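Local coordinates for Glyco_hydro_cc domain-containing protein (Blastomyces gilchristii, PDB 6UB0) that hydrolyses beta-1,3-glucan, with specificity for curdlan, as an exo-acting glycoside hydrolase of family GH128 (subgroup III), at residues S85-A90 with L127-G132; V174-G179 with A207-D212; A185-L190 with L220-K225. All coordinates share one frame; numbering follows the deposited sequence.

Contact 1 of 3, residues S85-A90 with L127-G132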
loop_
_atom_site.group_PDB
_atom_site.type_symbol
_atom_site.label_atom_id
_atom_site.label_comp_id
_atom_site.label_asym_id
_atom_site.label_seq_id
_atom_site.Cartn_x
_atom_site.Cartn_y
_atom_site.Cartn_z
ATOM N N SER A 85 -10.653 15.663 -1.818
ATOM C CA SER A 85 -12.006 15.374 -1.307
ATOM C C SER A 85 -12.416 14.027 -1.870
ATOM O O SER A 85 -11.944 13.656 -2.927
ATOM C CB SER A 85 -12.961 16.445 -1.700
ATOM O OG SER A 85 -13.204 16.362 -3.084
ATOM N N PRO A 86 -13.228 13.224 -1.160
ATOM C CA PRO A 86 -13.715 11.973 -1.719
ATOM C C PRO A 86 -14.336 12.166 -3.109
ATOM O O PRO A 86 -14.075 11.386 -4.016
ATOM C CB PRO A 86 -14.773 11.572 -0.669
ATOM C CG PRO A 86 -14.242 12.090 0.591
ATOM C CD PRO A 86 -13.726 13.454 0.197
ATOM N N GLU A 87 -15.127 13.234 -3.271
ATOM C CA GLU A 87 -15.774 13.564 -4.573
ATOM C C GLU A 87 -14.689 13.769 -5.637
ATOM O O GLU A 87 -14.859 13.262 -6.756
ATOM C CB GLU A 87 -16.635 14.843 -4.575
ATOM C CG GLU A 87 -17.537 15.077 -3.376
ATOM C CD GLU A 87 -17.942 16.537 -3.287
ATOM O OE1 GLU A 87 -17.306 17.257 -2.528
ATOM O OE2 GLU A 87 -18.826 16.963 -4.047
ATOM N N ALA A 88 -13.617 14.518 -5.353
ATOM C CA ALA A 88 -12.625 14.750 -6.430
ATOM C C ALA A 88 -11.834 13.456 -6.683
ATOM O O ALA A 88 -11.325 13.257 -7.803
ATOM C CB ALA A 88 -11.719 15.868 -6.115
ATOM N N ALA A 89 -11.648 12.646 -5.639
ATOM C CA ALA A 89 -10.945 11.351 -5.809
ATOM C C ALA A 89 -11.759 10.460 -6.747
ATOM O O ALA A 89 -11.139 9.787 -7.616
ATOM C CB ALA A 89 -10.710 10.687 -4.488
ATOM N N ALA A 90 -13.080 10.413 -6.552
ATOM C CA ALA A 90 -14.008 9.548 -7.327
ATOM C C ALA A 90 -13.888 9.912 -8.808
ATOM O O ALA A 90 -13.686 9.019 -9.663
ATOM C CB ALA A 90 -15.415 9.705 -6.831
ATOM N N LEU A 127 -16.100 5.682 -1.589
ATOM C CA LEU A 127 -16.828 4.522 -2.156
ATOM C C LEU A 127 -18.282 4.931 -2.479
ATOM O O LEU A 127 -18.824 4.495 -3.518
ATOM C CB LEU A 127 -16.738 3.394 -1.137
ATOM C CG LEU A 127 -15.340 2.795 -0.996
ATOM C CD1 LEU A 127 -15.336 1.661 0.010
ATOM C CD2 LEU A 127 -14.818 2.325 -2.329
ATOM N N ASP A 128 -18.905 5.727 -1.621
ATOM C CA ASP A 128 -20.263 6.268 -1.899
ATOM C C ASP A 128 -20.189 7.065 -3.195
ATOM O O ASP A 128 -20.952 6.741 -4.125
ATOM C CB ASP A 128 -20.804 7.072 -0.724
ATOM C CG ASP A 128 -21.296 6.163 0.382
ATOM O OD1 ASP A 128 -21.640 4.996 0.070
ATOM O OD2 ASP A 128 -21.336 6.624 1.524
ATOM N N VAL A 129 -19.321 8.065 -3.248
ATOM C CA VAL A 129 -19.253 9.002 -4.406
ATOM C C VAL A 129 -18.939 8.186 -5.654
ATOM O O VAL A 129 -19.391 8.552 -6.753
ATOM C CB VAL A 129 -18.250 10.158 -4.229
ATOM C CG1 VAL A 129 -18.145 10.957 -5.514
ATOM C CG2 VAL A 129 -18.626 11.089 -3.094
ATOM N N CYS A 130 -18.167 7.110 -5.537
ATOM C CA CYS A 130 -17.810 6.325 -6.739
ATOM C C CYS A 130 -19.080 5.806 -7.443
ATOM O O CYS A 130 -19.070 5.738 -8.702
ATOM C CB CYS A 130 -16.852 5.194 -6.388
ATOM S SG CYS A 130 -15.139 5.782 -6.421
ATOM N N ALA A 131 -20.103 5.449 -6.660
ATOM C CA ALA A 131 -21.464 5.124 -7.145
ATOM C C ALA A 131 -21.409 3.861 -8.038
ATOM O O ALA A 131 -22.097 3.808 -9.104
ATOM C CB ALA A 131 -22.027 6.335 -7.855
ATOM N N GLY A 132 -20.606 2.870 -7.613
ATOM C CA GLY A 132 -20.369 1.601 -8.330
ATOM C C GLY A 132 -19.686 1.761 -9.686
ATOM O O GLY A 132 -19.677 0.783 -10.391
#
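V129 and A90 meet at the tightest point of this helix-to-helix junction: V129 CG1 lies 3.3 Å from A90 CB, closer than carbon atoms usually come. The same methyl also presses on the backbone of the other helix, with V129 CG1 3.6 Å from E87 CA. Its placement follows from a chi1 of 174°, which sets CG1 opposite the backbone N and carries it into the groove between E87 and A90, residues about one helical turn apart. C130 completes this packed side; its SG stands 4.0 Å from A90 CB, and the disulfide to C134 fixes where the sulfur sits beside the alanine methyl. A CA separation of 5.0 Å between A90 and C130 is consistent with the small A90 allowing the backbones to come together.

Toward E87 the contact opens out. E87 CG passes V129 CG2 at 4.1 Å, and in the conformer given, one of two, the chain beyond that carbon leads away from the partner helix. E87 and V129 are both exposed, whereas A90 and C130 are buried, so the interface grades from a covered side to a solvent side within a single turn. P86 adds a loose touch through its carbonyl, while W122 of helix 119-130 meets its side chain.

Helices 86-96 and 119-130 are successive helices of the outer layer of the TIM-barrel catalytic core, joined here where the first starts and the second ends. S85 caps that start: its OG accepts from A88 N at 3.0 Å with an N-H...O angle of 156°. Across the interface itself the chemistry is apolar, methyl against methyl and sulfur, which implies that the contact rests on close packing of small groups, the disulfide restraining only the C130 side.

Contact 2 of 3, residues V174-G179 with A207-D212. With GLC (alpha-D-glucopyranose), chain B; BGC (beta-D-glucopyranose), chain C.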
loop_
_atom_site.group_PDB
_atom_site.type_symbol
_atom_site.label_atom_id
_atom_site.label_comp_id
_atom_site.label_asym_id
_atom_site.label_seq_id
_atom_site.Cartn_x
_atom_site.Cartn_y
_atom_site.Cartn_z
ATOM N N VAL A 174 -2.481 -3.661 2.687
ATOM C CA VAL A 174 -1.955 -2.764 3.754
ATOM C C VAL A 174 -0.612 -2.240 3.265
ATOM O O VAL A 174 0.453 -2.921 3.458
ATOM C CB VAL A 174 -1.813 -3.433 5.134
ATOM C CG1 VAL A 174 -1.495 -2.383 6.175
ATOM C CG2 VAL A 174 -3.034 -4.244 5.566
ATOM N N THR A 175 -0.647 -1.169 2.528
ATOM C CA THR A 175 0.550 -0.699 1.768
ATOM C C THR A 175 1.517 0.033 2.695
ATOM O O THR A 175 2.608 0.322 2.261
ATOM C CB THR A 175 0.170 0.106 0.523
ATOM O OG1 THR A 175 -0.723 1.156 0.846
ATOM C CG2 THR A 175 -0.574 -0.711 -0.524
ATOM N N GLU A 176 1.080 0.380 3.918
ATOM C CA GLU A 176 1.967 0.922 4.966
ATOM C C GLU A 176 1.484 0.384 6.313
ATOM O O GLU A 176 0.339 0.621 6.652
ATOM C CB GLU A 176 1.923 2.434 5.107
ATOM C CG GLU A 176 2.528 3.237 3.981
ATOM C CD GLU A 176 2.482 4.739 4.142
ATOM O OE1 GLU A 176 2.128 5.210 5.241
ATOM O OE2 GLU A 176 2.721 5.444 3.153
ATOM N N PHE A 177 2.370 -0.225 7.094
ATOM C CA PHE A 177 2.135 -0.299 8.560
ATOM C C PHE A 177 3.447 -0.126 9.314
ATOM O O PHE A 177 4.487 -0.569 8.837
ATOM C CB PHE A 177 1.397 -1.594 8.853
ATOM C CG PHE A 177 2.198 -2.822 8.529
ATOM C CD1 PHE A 177 3.043 -3.381 9.478
ATOM C CD2 PHE A 177 2.114 -3.417 7.283
ATOM C CE1 PHE A 177 3.806 -4.498 9.162
ATOM C CE2 PHE A 177 2.837 -4.553 7.003
ATOM C CZ PHE A 177 3.655 -5.111 7.962
ATOM N N GLU A 178 3.380 0.518 10.491
ATOM C CA GLU A 178 4.590 0.852 11.269
ATOM C C GLU A 178 4.235 0.776 12.751
ATOM O O GLU A 178 3.401 1.584 13.166
ATOM C CB GLU A 178 5.081 2.237 10.841
ATOM C CG GLU A 178 6.191 2.752 11.700
ATOM C CD GLU A 178 6.673 4.152 11.403
ATOM O OE1 GLU A 178 5.825 5.040 11.056
ATOM O OE2 GLU A 178 7.912 4.346 11.542
ATOM N N GLY A 179 4.802 -0.197 13.474
ATOM C CA GLY A 179 4.756 -0.283 14.952
ATOM C C GLY A 179 5.940 0.429 15.593
ATOM O O GLY A 179 7.074 -0.146 15.538
ATOM N N ALA A 207 3.078 -4.198 3.132
ATOM C CA ALA A 207 4.442 -3.629 3.202
ATOM C C ALA A 207 4.619 -2.896 4.524
ATOM O O ALA A 207 3.893 -1.912 4.821
ATOM C CB ALA A 207 4.702 -2.701 2.063
ATOM N N SER A 208 5.574 -3.336 5.314
ATOM C CA SER A 208 6.000 -2.571 6.498
ATOM C C SER A 208 6.633 -1.282 6.032
ATOM O O SER A 208 7.220 -1.257 4.910
ATOM C CB SER A 208 6.948 -3.332 7.374
ATOM O OG SER A 208 6.555 -3.150 8.723
ATOM N N PHE A 209 6.503 -0.247 6.862
ATOM C CA PHE A 209 6.941 1.114 6.504
ATOM C C PHE A 209 8.287 1.411 7.171
ATOM O O PHE A 209 8.322 1.600 8.358
ATOM C CB PHE A 209 5.864 2.123 6.924
ATOM C CG PHE A 209 6.218 3.551 6.652
ATOM C CD1 PHE A 209 5.964 4.148 5.425
ATOM C CD2 PHE A 209 6.815 4.330 7.647
ATOM C CE1 PHE A 209 6.263 5.476 5.199
ATOM C CE2 PHE A 209 7.136 5.654 7.396
ATOM C CZ PHE A 209 6.848 6.241 6.195
ATOM N N PHE A 210 9.403 1.497 6.442
ATOM C CA PHE A 210 9.609 1.090 5.061
ATOM C C PHE A 210 11.093 0.720 4.879
ATOM O O PHE A 210 11.887 0.880 5.843
ATOM C CB PHE A 210 9.236 2.191 4.081
ATOM C CG PHE A 210 9.966 3.534 4.116
ATOM C CD1 PHE A 210 10.039 4.303 5.256
ATOM C CD2 PHE A 210 10.534 4.013 2.953
ATOM C CE1 PHE A 210 10.684 5.517 5.235
ATOM C CE2 PHE A 210 11.177 5.240 2.933
ATOM C CZ PHE A 210 11.235 5.985 4.071
ATOM N N VAL A 211 11.456 0.256 3.693
ATOM C CA VAL A 211 12.821 -0.282 3.395
ATOM C C VAL A 211 13.875 0.726 3.882
ATOM O O VAL A 211 14.817 0.361 4.608
ATOM C CB VAL A 211 12.950 -0.568 1.887
ATOM C CG1 VAL A 211 14.410 -0.615 1.450
ATOM C CG2 VAL A 211 12.168 -1.812 1.517
ATOM N N ASP A 212 13.733 1.994 3.516
ATOM C CA ASP A 212 14.829 2.969 3.733
ATOM C C ASP A 212 15.043 3.165 5.227
ATOM O O ASP A 212 16.109 3.677 5.566
ATOM C CB ASP A 212 14.605 4.310 3.038
ATOM C CG ASP A 212 14.450 4.145 1.542
ATOM O OD1 ASP A 212 13.686 3.248 1.154
ATOM O OD2 ASP A 212 15.113 4.901 0.766
HETATM C C1 GLC B . 2.423 8.335 5.758
HETATM C C2 GLC B . 2.693 8.946 4.374
HETATM C C3 GLC B . 4.143 9.416 4.254
HETATM C C4 GLC B . 4.494 10.316 5.469
HETATM C C5 GLC B . 4.107 9.678 6.777
HETATM C C6 GLC B . 4.403 10.509 8.041
HETATM O O1 GLC B . 3.266 7.215 6.067
HETATM O O2 GLC B . 2.443 8.091 3.232
HETATM O O3 GLC B . 4.312 10.087 3.005
HETATM O O4 GLC B . 5.874 10.457 5.525
HETATM O O5 GLC B . 2.710 9.389 6.713
HETATM O O6 GLC B . 4.234 11.843 7.658
HETATM C C2 BGC C . 5.307 10.371 0.877
HETATM C C3 BGC C . 6.100 9.768 -0.245
HETATM C C4 BGC C . 7.372 9.230 0.373
HETATM C C5 BGC C . 7.037 8.254 1.521
HETATM C C6 BGC C . 8.164 7.653 2.373
HETATM C C1 BGC C . 5.068 9.418 2.015
HETATM O O2 BGC C . 4.049 10.723 0.289
HETATM O O3 BGC C . 6.296 10.672 -1.374
HETATM O O4 BGC C . 8.057 8.657 -0.740
HETATM O O5 BGC C . 6.275 8.874 2.563
HETATM O O6 BGC C . 9.018 8.754 2.790
HETATM O O HOH W 1 5.286 0.928 3.622
#
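F209 and E176 lie side by side and point the same way, toward the bound sugar, with the ring and carboxylate planes 39° apart. F209 CD1 approaches E176 CD to 3.8 Å, while at the other ortho carbon E178 crosses obliquely to the ring, its OE1 3.6 Å from F209 CD2 and its carboxylate plane 59° from the ring. The ring is thus flanked by two glutamates, and both carboxylates are tied to H144. E176 reaches into the pocket on an extended chain. Its two oxygens divide the glucose between them: GLC O2 donates to E176 OE2 at 2.7 Å, with W29 also bonded to OE2, while GLC O1 lies 2.4 Å from E176 OE1, so short that the exact length is doubtful. A cis peptide precedes F210, whose CD1 sits over the centre of one face of the F209 ring and whose own ring has BGC C6 over a face. The linked glucose pair is laminaribiose in subsites -2 and -1, the glucose bonded to E176 being consistent with -1.

F177 projects to the other side of the strand. S208 CA lies over its ring face, 3.8 Å from the centroid and 14° off the normal, a CH-pi contact. Backbone bonds tie the segments together: A207 N to V174 O, F177 N to A207 O, and F209 N to F177 O at 2.8 Å.

Strand 172-180, helix 183-199 and strand 203-208 form a beta-alpha-beta crossover of the TIM barrel, and the two segments belong to its strands. F177 packs beneath that helix against F189, L190 and L197, H142 of strand 138-146 touches E176 from the next strand, and A8 of strand 5-8 meets A207 and F210.

Contact 3 of 3, residues A185-L190 with L220-K225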
loop_
_atom_site.group_PDB
_atom_site.type_symbol
_atom_site.label_atom_id
_atom_site.label_comp_id
_atom_site.label_asym_id
_atom_site.label_seq_id
_atom_site.Cartn_x
_atom_site.Cartn_y
_atom_site.Cartn_z
ATOM N N ALA A 185 10.912 -3.159 20.287
ATOM C CA ALA A 185 9.469 -2.797 20.291
ATOM C C ALA A 185 8.794 -2.984 18.847
ATOM O O ALA A 185 7.844 -3.712 18.763
ATOM C CB ALA A 185 9.335 -1.332 20.708
ATOM N N GLN A 186 9.738 -2.635 17.895
ATOM C CA GLN A 186 9.408 -2.818 16.446
ATOM C C GLN A 186 9.464 -4.310 16.068
ATOM O O GLN A 186 8.498 -4.829 15.448
ATOM C CB GLN A 186 10.334 -1.951 15.606
ATOM C CG GLN A 186 10.216 -0.482 15.928
ATOM C CD GLN A 186 11.085 0.399 15.070
ATOM O OE1 GLN A 186 11.419 0.063 13.944
ATOM N NE2 GLN A 186 11.470 1.541 15.612
ATOM N N VAL A 187 10.508 -5.030 16.475
ATOM C CA VAL A 187 10.589 -6.481 16.144
ATOM C C VAL A 187 9.266 -7.180 16.597
ATOM O O VAL A 187 8.659 -7.997 15.840
ATOM C CB VAL A 187 11.890 -7.118 16.682
ATOM C CG1 VAL A 187 11.907 -8.627 16.499
ATOM C CG2 VAL A 187 13.127 -6.502 16.038
ATOM N N ASN A 188 9.043 -7.122 17.987
ATOM C CA ASN A 188 7.971 -7.930 18.646
ATOM C C ASN A 188 6.643 -7.732 17.912
ATOM O O ASN A 188 5.881 -8.721 17.707
ATOM C CB ASN A 188 7.860 -7.583 20.134
ATOM C CG ASN A 188 8.858 -8.341 20.981
ATOM O OD1 ASN A 188 9.959 -8.673 20.519
ATOM N ND2 ASN A 188 8.477 -8.635 22.218
ATOM N N PHE A 189 6.409 -6.499 17.473
ATOM C CA PHE A 189 5.190 -6.094 16.732
ATOM C C PHE A 189 5.126 -6.951 15.454
ATOM O O PHE A 189 4.093 -7.637 15.182
ATOM C CB PHE A 189 5.258 -4.578 16.551
ATOM C CG PHE A 189 4.190 -3.998 15.668
ATOM C CD1 PHE A 189 4.436 -3.831 14.313
ATOM C CD2 PHE A 189 2.959 -3.603 16.172
ATOM C CE1 PHE A 189 3.455 -3.330 13.478
ATOM C CE2 PHE A 189 1.993 -3.059 15.332
ATOM C CZ PHE A 189 2.252 -2.917 13.988
ATOM N N LEU A 190 6.241 -7.011 14.719
ATOM C CA LEU A 190 6.287 -7.781 13.437
ATOM C C LEU A 190 6.041 -9.269 13.725
ATOM O O LEU A 190 5.362 -9.969 12.912
ATOM C CB LEU A 190 7.637 -7.561 12.739
ATOM C CG LEU A 190 7.836 -6.176 12.115
ATOM C CD1 LEU A 190 9.278 -5.966 11.701
ATOM C CD2 LEU A 190 6.886 -5.984 10.935
ATOM N N LEU A 220 21.192 -3.896 6.755
ATOM C CA LEU A 220 19.912 -4.186 7.464
ATOM C C LEU A 220 20.119 -3.824 8.929
ATOM O O LEU A 220 21.106 -4.237 9.480
ATOM C CB LEU A 220 19.483 -5.654 7.406
ATOM C CG LEU A 220 18.908 -6.204 6.101
ATOM C CD1 LEU A 220 18.484 -7.642 6.300
ATOM C CD2 LEU A 220 17.727 -5.397 5.606
ATOM N N THR A 221 19.167 -3.115 9.519
ATOM C CA THR A 221 18.991 -3.004 10.988
ATOM C C THR A 221 18.414 -4.325 11.508
ATOM O O THR A 221 18.139 -5.208 10.701
ATOM C CB THR A 221 18.075 -1.816 11.314
ATOM O OG1 THR A 221 16.730 -2.267 11.115
ATOM C CG2 THR A 221 18.380 -0.598 10.467
ATOM N N SER A 222 18.167 -4.446 12.821
ATOM C CA SER A 222 17.587 -5.687 13.417
ATOM C C SER A 222 16.102 -5.799 13.061
ATOM O O SER A 222 15.546 -6.940 13.006
ATOM C CB SER A 222 17.781 -5.752 14.900
ATOM O OG SER A 222 16.645 -5.233 15.564
ATOM N N VAL A 223 15.474 -4.647 12.834
ATOM C CA VAL A 223 14.068 -4.613 12.347
ATOM C C VAL A 223 14.021 -5.172 10.917
ATOM O O VAL A 223 13.101 -5.952 10.626
ATOM C CB VAL A 223 13.491 -3.198 12.468
ATOM C CG1 VAL A 223 11.979 -3.199 12.248
ATOM C CG2 VAL A 223 13.843 -2.577 13.814
ATOM N N GLY A 224 14.969 -4.764 10.072
ATOM C CA GLY A 224 15.195 -5.286 8.707
ATOM C C GLY A 224 15.237 -6.806 8.645
ATOM O O GLY A 224 14.521 -7.416 7.803
ATOM N N LYS A 225 16.089 -7.417 9.458
ATOM C CA LYS A 225 16.238 -8.896 9.534
ATOM C C LYS A 225 14.919 -9.577 9.875
ATOM O O LYS A 225 14.621 -10.616 9.281
ATOM C CB LYS A 225 17.203 -9.299 10.645
ATOM C CG LYS A 225 18.680 -9.150 10.332
ATOM C CD LYS A 225 19.525 -9.280 11.595
ATOM C CE LYS A 225 21.007 -9.428 11.322
ATOM N NZ LYS A 225 21.700 -10.152 12.419
#
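V223 projects against Q186 and L190 where two outer helices of the TIM barrel, 183-199 and 222-229, meet. The approach is branched: V223 CG2 lies 3.6 Å from Q186 OE1, while V223 CG1 meets L190 CD1 at 3.9 Å. Both partner chains cross the valine at about a right angle, so its two methyls rest across the sides of Q186 and L190. The CB of Q186 joins in, 3.9 Å from V223 CG1, which shows that the glutamine contributes its aliphatic root as well as its amide oxygen. The adjacent V187 reaches S222 through CG2, 3.8 Å from S222 OG, giving a thinner, partly exposed flank.

A second shell fixes these groups. The amide of Q186 is held at its other end, NE2 donating to G181 O in the turn before the helix, which directs OE1 at the valine. S222 OG is bonded to E183 OE1, so the hydroxyl beside V187 is also linked to the start of helix 183-199. L190 meets F177 of strand 172-180 and I230 at the chain end, connecting the contact to the barrel wall, and A226 gives V187 a further neighbour on helix 222-229.

The start of helix 222-229 is N-capped by T221, whose hydroxyl also bonds to L214 O; its chi1 of 81° turns OG1 back over the first helical turn, where T221 OG1 accepts from G224 N at 3.2 Å with a nearly straight N-H...O angle of 173°.

Contacts 2 and 3 are close neighbours, their centres 12 Å apart. Contact 2 joins the two strands of the unit formed by strand 172-180, helix 183-199 and strand 203-208, and contact 3 uses its helix. Direct packing links them: G179 O lies 3.2 Å from Q186 CG, and F177 CE1 lies 3.9 Å from L190 CD2. Contact 2 lines the glycan pocket, whereas in contact 3 the Q186 side chain stays about 13 Å from the glucose. Contact 1 is remote, with its centre about 26 Å from that of contact 2 and about 37 Å from that of contact 3. Contacts 1 and 3 thus join outer helices on opposite sides of the chain's centre.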